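Local coordinates for protein 2-amino-4-hydroxy-6-hydroxymethyldihydropteridine pyrophosphokinase (Haemophilus influenzae, PDB 1CBK) that probably catalyses the transfer of pyrophosphate from ATP to 6-hydroxymethyl-7,8-dihydropterin, a step in folate biosynthesis, and binds a pterin analogue, at residues T3-L8 and E130-L135; F123-L128 and T144-Q149. One frame throughout, in Å; residues are numbered along the deposited sequence.

Contact 1. Residues T3-L8 and E130-L135; sequences TAYIAL and EIASDL
With CG placed beside its own backbone N (chi1 -73°), Tyr5 reaches off the sheet towards Ile131, whose CG1 lies between backbone N and carbonyl carbon (chi1 65°) and whose chain then runs on extended to CD1. The setting is a ferredoxin-like beta-alpha-beta-beta-alpha-beta core. Strand 2-10 lies inside its antiparallel sheet, and helix 122-131 covers the face opposite helix 15-27, on which Leu8 packs. Three aliphatic groups gather round the tyrosine. Ile131 CD1 arrives at the ring edge, near its plane, 4.2 Å from Tyr5 CE1, the isoleucine and the tyrosine running antiparallel as side chains. Leu135 CD1 approaches obliquely, 4.4 Å from Tyr5 CE2. Between them Ala132 CB closes on the phenol end, 3.6 Å from Tyr5 OH. Ala132 and Leu135 are brought to the same ring by the type I turn Ala132-Leu135, which follows helix 122-131 and has a weak backbone hydrogen bond, Leu135 N to Ala132 O, of 3.3 Å. The hydroxyl of this buried tyrosine is joined to the main chain by a bridging water, 2.9 Å from Tyr5 OH and donating to Ile131 O at 2.6 Å.

Contact 2. Residues F123-L128 and T144-Q149; sequences FVIVPL and TELVKQ. With ROI (7,8-dihydro-7,7-dimethyl-6-hydroxypterin), chain D.
Ile125 lays its branch methyl CG2 against the peptide joining Leu146 to Val147, 3.8 Å from Val147 CA and 4.1 Å from Leu146 C. The first torsion (chi1 -63°) sets CG1 beside the backbone N and swings CG2 round to the far side from it, where the second segment passes. The methyl thus meets main chain as well as side chain, in keeping with the close approach of the chains, 6.2 Å between Ile125 CA and Val147 CA. Leu146 adds CB, 4.3 Å from Ile125 CG2. Val147 CG2, anti to its own backbone N, turns to both isoleucine and valine, lying 4.1 Å from Ile125 CG2 and 4.3 Å from Val126 CG2. The side-chain contacts are apolar, and the methyl also rests on a peptide group; all are van der Waals in kind.

Two residues before Ile125, the same helix does different work. Phe123 lies nearly parallel to the bound pterin analogue, with ligand N3 3.3 Å above the phenyl plane and over its centre. Asn56 ND2, Ser43 OG and the carbonyls of Lys44 and Leu46 hydrogen-bond the ligand, so the aromatic face and a set of polar groups share the pterin site.

Beyond the pair, Val147 also packs on Phe129 and Leu146 on Leu137, while Gln149 touches Phe150 of the second subunit. Helix 122-131, kinked at Pro127, lies between helix 143-146 and the sheet, where Pro127 rests on Ser38 and Tyr41 of strand 32-43 and on Val58 of strand 54-63.

In the fold
Both contacts draw on helix 122-131, and together they illustrate how one helix can serve successive layers of a fold. Contact 1 lies deeper, its centre about 9 Å from the centre of the chain, where the end of the helix and the following turn meet the sheet; contact 2, its centre about 13 Å from the same point, joins the helix to the outer helix 143-146. Each is partly buried. The inner one mixes an aromatic ring, aliphatic groups and a bridging water, whereas the outer one joins aliphatic side chains and a stretch of main chain, with the pterin at the helix start. Their centres are 10 Å apart, and Leu128 CD1 links them, 3.4 Å from Tyr5 CD1.

Contact 1. Residues T3-L8 and E130-L135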
loop_
_atom_site.group_PDB
_atom_site.type_symbol
_atom_site.label_atom_id
_atom_site.label_comp_id
_atom_site.label_asym_id
_atom_site.label_seq_id
_atom_site.Cartn_x
_atom_site.Cartn_y
_atom_site.Cartn_z
ATOM N N THR A 3 -23.223 -1.304 6.622
ATOM C CA THR A 3 -22.197 -1.151 7.629
ATOM C C THR A 3 -20.923 -0.775 6.875
ATOM O O THR A 3 -20.500 -1.498 5.979
ATOM C CB THR A 3 -21.968 -2.467 8.371
ATOM O OG1 THR A 3 -23.174 -2.828 9.049
ATOM C CG2 THR A 3 -20.826 -2.346 9.378
ATOM N N ALA A 4 -20.346 0.378 7.202
ATOM C CA ALA A 4 -19.126 0.827 6.552
ATOM C C ALA A 4 -18.061 1.047 7.608
ATOM O O ALA A 4 -18.368 1.245 8.771
ATOM C CB ALA A 4 -19.368 2.098 5.766
ATOM N N TYR A 5 -16.803 0.975 7.197
ATOM C CA TYR A 5 -15.671 1.160 8.097
ATOM C C TYR A 5 -14.856 2.313 7.555
ATOM O O TYR A 5 -14.569 2.376 6.350
ATOM C CB TYR A 5 -14.838 -0.119 8.187
ATOM C CG TYR A 5 -15.529 -1.192 8.980
ATOM C CD1 TYR A 5 -15.451 -1.202 10.376
ATOM C CD2 TYR A 5 -16.314 -2.174 8.340
ATOM C CE1 TYR A 5 -16.138 -2.162 11.139
ATOM C CE2 TYR A 5 -17.016 -3.138 9.091
ATOM C CZ TYR A 5 -16.920 -3.123 10.485
ATOM O OH TYR A 5 -17.616 -4.042 11.234
ATOM N N ILE A 6 -14.549 3.249 8.441
ATOM C CA ILE A 6 -13.789 4.451 8.085
ATOM C C ILE A 6 -12.480 4.509 8.874
ATOM O O ILE A 6 -12.469 4.317 10.095
ATOM C CB ILE A 6 -14.643 5.724 8.367
ATOM C CG1 ILE A 6 -15.913 5.674 7.505
ATOM C CG2 ILE A 6 -13.837 7.015 8.092
ATOM C CD1 ILE A 6 -16.944 6.675 7.909
ATOM N N ALA A 7 -11.376 4.730 8.162
ATOM C CA ALA A 7 -10.059 4.835 8.787
ATOM C C ALA A 7 -9.766 6.326 8.999
ATOM O O ALA A 7 -10.060 7.148 8.129
ATOM C CB ALA A 7 -8.975 4.200 7.879
ATOM N N LEU A 8 -9.237 6.669 10.169
ATOM C CA LEU A 8 -8.891 8.060 10.484
ATOM C C LEU A 8 -7.427 8.144 10.917
ATOM O O LEU A 8 -6.957 7.313 11.685
ATOM C CB LEU A 8 -9.770 8.617 11.629
ATOM C CG LEU A 8 -11.300 8.565 11.585
ATOM C CD1 LEU A 8 -11.806 7.217 12.099
ATOM C CD2 LEU A 8 -11.846 9.716 12.416
ATOM N N GLU A 130 -9.995 -4.849 16.391
ATOM C CA GLU A 130 -10.506 -4.571 17.733
ATOM C C GLU A 130 -12.039 -4.401 17.737
ATOM O O GLU A 130 -12.709 -4.804 18.679
ATOM C CB GLU A 130 -9.821 -3.320 18.303
ATOM C CG GLU A 130 -10.317 -2.904 19.696
ATOM C CD GLU A 130 -9.733 -1.569 20.172
ATOM O OE1 GLU A 130 -9.288 -0.782 19.318
ATOM O OE2 GLU A 130 -9.726 -1.308 21.401
ATOM N N ILE A 131 -12.607 -3.833 16.681
ATOM C CA ILE A 131 -14.057 -3.612 16.638
ATOM C C ILE A 131 -14.826 -4.542 15.704
ATOM O O ILE A 131 -16.033 -4.387 15.555
ATOM C CB ILE A 131 -14.436 -2.135 16.267
ATOM C CG1 ILE A 131 -14.007 -1.788 14.839
ATOM C CG2 ILE A 131 -13.810 -1.173 17.257
ATOM C CD1 ILE A 131 -14.360 -0.359 14.439
ATOM N N ALA A 132 -14.141 -5.479 15.060
ATOM C CA ALA A 132 -14.796 -6.401 14.125
ATOM C C ALA A 132 -13.918 -7.651 14.128
ATOM O O ALA A 132 -13.259 -7.989 13.145
ATOM C CB ALA A 132 -14.872 -5.761 12.710
ATOM N N SER A 133 -13.954 -8.336 15.267
ATOM C CA SER A 133 -13.148 -9.529 15.520
ATOM C C SER A 133 -13.270 -10.731 14.596
ATOM O O SER A 133 -12.326 -11.496 14.496
ATOM C CB SER A 133 -13.308 -9.983 16.980
ATOM O OG SER A 133 -14.678 -10.133 17.335
ATOM N N ASP A 134 -14.399 -10.910 13.922
ATOM C CA ASP A 134 -14.563 -12.073 13.044
ATOM C C ASP A 134 -14.959 -11.643 11.650
ATOM O O ASP A 134 -15.609 -12.388 10.923
ATOM C CB ASP A 134 -15.592 -13.090 13.610
ATOM C CG ASP A 134 -16.995 -12.513 13.755
ATOM O OD1 ASP A 134 -17.217 -11.344 13.400
ATOM O OD2 ASP A 134 -17.898 -13.239 14.225
ATOM N N LEU A 135 -14.563 -10.431 11.294
ATOM C CA LEU A 135 -14.881 -9.869 10.000
ATOM C C LEU A 135 -14.279 -10.656 8.846
ATOM O O LEU A 135 -13.141 -11.107 8.927
ATOM C CB LEU A 135 -14.358 -8.428 9.954
ATOM C CG LEU A 135 -14.592 -7.593 8.694
ATOM C CD1 LEU A 135 -16.073 -7.360 8.474
ATOM C CD2 LEU A 135 -13.838 -6.276 8.796
HETATM O O HOH W 1 -17.981 -5.089 13.907
#

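Contact 2. Residues F123-L128 and T144-Q149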
loop_
_atom_site.group_PDB
_atom_site.type_symbol
_atom_site.label_atom_id
_atom_site.label_comp_id
_atom_site.label_asym_id
_atom_site.label_seq_id
_atom_site.Cartn_x
_atom_site.Cartn_y
_atom_site.Cartn_z
ATOM N N PHE A 123 -1.682 0.189 11.427
ATOM C CA PHE A 123 -2.551 1.191 12.035
ATOM C C PHE A 123 -3.962 1.217 11.468
ATOM O O PHE A 123 -4.758 2.098 11.801
ATOM C CB PHE A 123 -1.896 2.580 11.974
ATOM C CG PHE A 123 -1.358 2.943 10.628
ATOM C CD1 PHE A 123 -2.170 3.551 9.679
ATOM C CD2 PHE A 123 -0.025 2.711 10.318
ATOM C CE1 PHE A 123 -1.670 3.921 8.439
ATOM C CE2 PHE A 123 0.494 3.076 9.078
ATOM C CZ PHE A 123 -0.327 3.681 8.138
ATOM N N VAL A 124 -4.230 0.299 10.546
ATOM C CA VAL A 124 -5.529 0.150 9.945
ATOM C C VAL A 124 -6.105 -1.191 10.432
ATOM O O VAL A 124 -7.214 -1.245 10.990
ATOM C CB VAL A 124 -5.439 0.104 8.418
ATOM C CG1 VAL A 124 -6.768 -0.383 7.823
ATOM C CG2 VAL A 124 -5.116 1.463 7.858
ATOM N N ILE A 125 -5.331 -2.269 10.265
ATOM C CA ILE A 125 -5.808 -3.610 10.622
ATOM C C ILE A 125 -5.955 -3.912 12.097
ATOM O O ILE A 125 -6.909 -4.601 12.489
ATOM C CB ILE A 125 -4.990 -4.720 9.917
ATOM C CG1 ILE A 125 -5.171 -4.613 8.396
ATOM C CG2 ILE A 125 -5.370 -6.142 10.445
ATOM C CD1 ILE A 125 -6.590 -4.874 7.887
ATOM N N VAL A 126 -5.042 -3.412 12.926
ATOM C CA VAL A 126 -5.140 -3.671 14.360
ATOM C C VAL A 126 -6.419 -3.040 14.949
ATOM O O VAL A 126 -7.137 -3.705 15.726
ATOM C CB VAL A 126 -3.855 -3.257 15.111
ATOM C CG1 VAL A 126 -4.083 -3.196 16.610
ATOM C CG2 VAL A 126 -2.733 -4.224 14.751
ATOM N N PRO A 127 -6.691 -1.744 14.643
ATOM C CA PRO A 127 -7.904 -1.068 15.149
ATOM C C PRO A 127 -9.186 -1.742 14.571
ATOM O O PRO A 127 -10.183 -1.874 15.273
ATOM C CB PRO A 127 -7.782 0.370 14.611
ATOM C CG PRO A 127 -6.370 0.556 14.339
ATOM C CD PRO A 127 -5.731 -0.778 14.071
ATOM N N LEU A 128 -9.180 -2.094 13.290
ATOM C CA LEU A 128 -10.344 -2.766 12.673
ATOM C C LEU A 128 -10.653 -4.091 13.396
ATOM O O LEU A 128 -11.804 -4.378 13.713
ATOM C CB LEU A 128 -10.099 -3.027 11.166
ATOM C CG LEU A 128 -11.227 -3.677 10.334
ATOM C CD1 LEU A 128 -12.499 -2.838 10.423
ATOM C CD2 LEU A 128 -10.806 -3.806 8.878
ATOM N N THR A 144 -8.846 -12.299 11.206
ATOM C CA THR A 144 -7.967 -13.018 12.130
ATOM C C THR A 144 -6.645 -13.440 11.478
ATOM O O THR A 144 -5.628 -13.600 12.164
ATOM C CB THR A 144 -8.647 -14.267 12.722
ATOM O OG1 THR A 144 -9.130 -15.089 11.654
ATOM C CG2 THR A 144 -9.809 -13.874 13.629
ATOM N N GLU A 145 -6.669 -13.623 10.160
ATOM C CA GLU A 145 -5.473 -14.012 9.421
ATOM C C GLU A 145 -4.638 -12.784 9.144
ATOM O O GLU A 145 -3.431 -12.768 9.427
ATOM C CB GLU A 145 -5.835 -14.728 8.118
ATOM C CG GLU A 145 -6.469 -16.111 8.357
ATOM C CD GLU A 145 -5.658 -16.990 9.331
ATOM O OE1 GLU A 145 -4.559 -17.461 8.928
ATOM O OE2 GLU A 145 -6.139 -17.208 10.488
ATOM N N LEU A 146 -5.299 -11.748 8.631
ATOM C CA LEU A 146 -4.660 -10.474 8.324
ATOM C C LEU A 146 -3.947 -9.848 9.536
ATOM O O LEU A 146 -2.877 -9.266 9.390
ATOM C CB LEU A 146 -5.701 -9.485 7.785
ATOM C CG LEU A 146 -6.390 -9.834 6.469
ATOM C CD1 LEU A 146 -7.431 -8.777 6.144
ATOM C CD2 LEU A 146 -5.350 -9.955 5.357
ATOM N N VAL A 147 -4.511 -9.971 10.731
ATOM C CA VAL A 147 -3.889 -9.355 11.905
ATOM C C VAL A 147 -2.623 -10.061 12.418
ATOM O O VAL A 147 -1.840 -9.466 13.156
ATOM C CB VAL A 147 -4.931 -9.146 13.033
ATOM C CG1 VAL A 147 -5.183 -10.447 13.774
ATOM C CG2 VAL A 147 -4.498 -8.025 13.977
ATOM N N LYS A 148 -2.414 -11.312 11.999
ATOM C CA LYS A 148 -1.255 -12.133 12.385
ATOM C C LYS A 148 0.054 -11.401 12.156
ATOM O O LYS A 148 0.936 -11.423 12.994
ATOM C CB LYS A 148 -1.211 -13.427 11.560
ATOM C CG LYS A 148 -2.206 -14.500 11.958
ATOM C CD LYS A 148 -1.750 -15.199 13.203
ATOM C CE LYS A 148 -2.424 -16.565 13.353
ATOM N NZ LYS A 148 -1.782 -17.350 14.473
ATOM N N GLN A 149 0.166 -10.777 10.996
ATOM C CA GLN A 149 1.343 -10.024 10.591
ATOM C C GLN A 149 1.709 -8.882 11.563
ATOM O O GLN A 149 2.873 -8.463 11.634
ATOM C CB GLN A 149 1.053 -9.435 9.212
ATOM C CG GLN A 149 2.217 -8.844 8.468
ATOM C CD GLN A 149 1.775 -8.160 7.180
ATOM O OE1 GLN A 149 0.615 -8.266 6.759
ATOM N NE2 GLN A 149 2.693 -7.443 6.556
HETATM N N1 ROI D . 1.563 6.782 8.867
HETATM C C2 ROI D . 0.831 6.407 9.972
HETATM N N2 ROI D . 1.495 5.794 10.989
HETATM N N3 ROI D . -0.502 6.622 10.084
HETATM C C4 ROI D . -1.215 7.212 9.099
HETATM O O4 ROI D . -2.428 7.452 9.207
HETATM C C4A ROI D . -0.532 7.584 7.895
HETATM N N5 ROI D . -1.184 8.135 6.913
HETATM C C6 ROI D . -0.598 8.525 5.727
HETATM C C7 ROI D . 0.882 8.139 5.464
HETATM C C16 ROI D . 0.971 6.853 4.554
HETATM C C15 ROI D . 1.659 9.320 4.867
HETATM N N8 ROI D . 1.595 7.723 6.711
HETATM C C8A ROI D . 0.919 7.337 7.854
HETATM O O9 ROI D . -1.351 9.170 4.929
#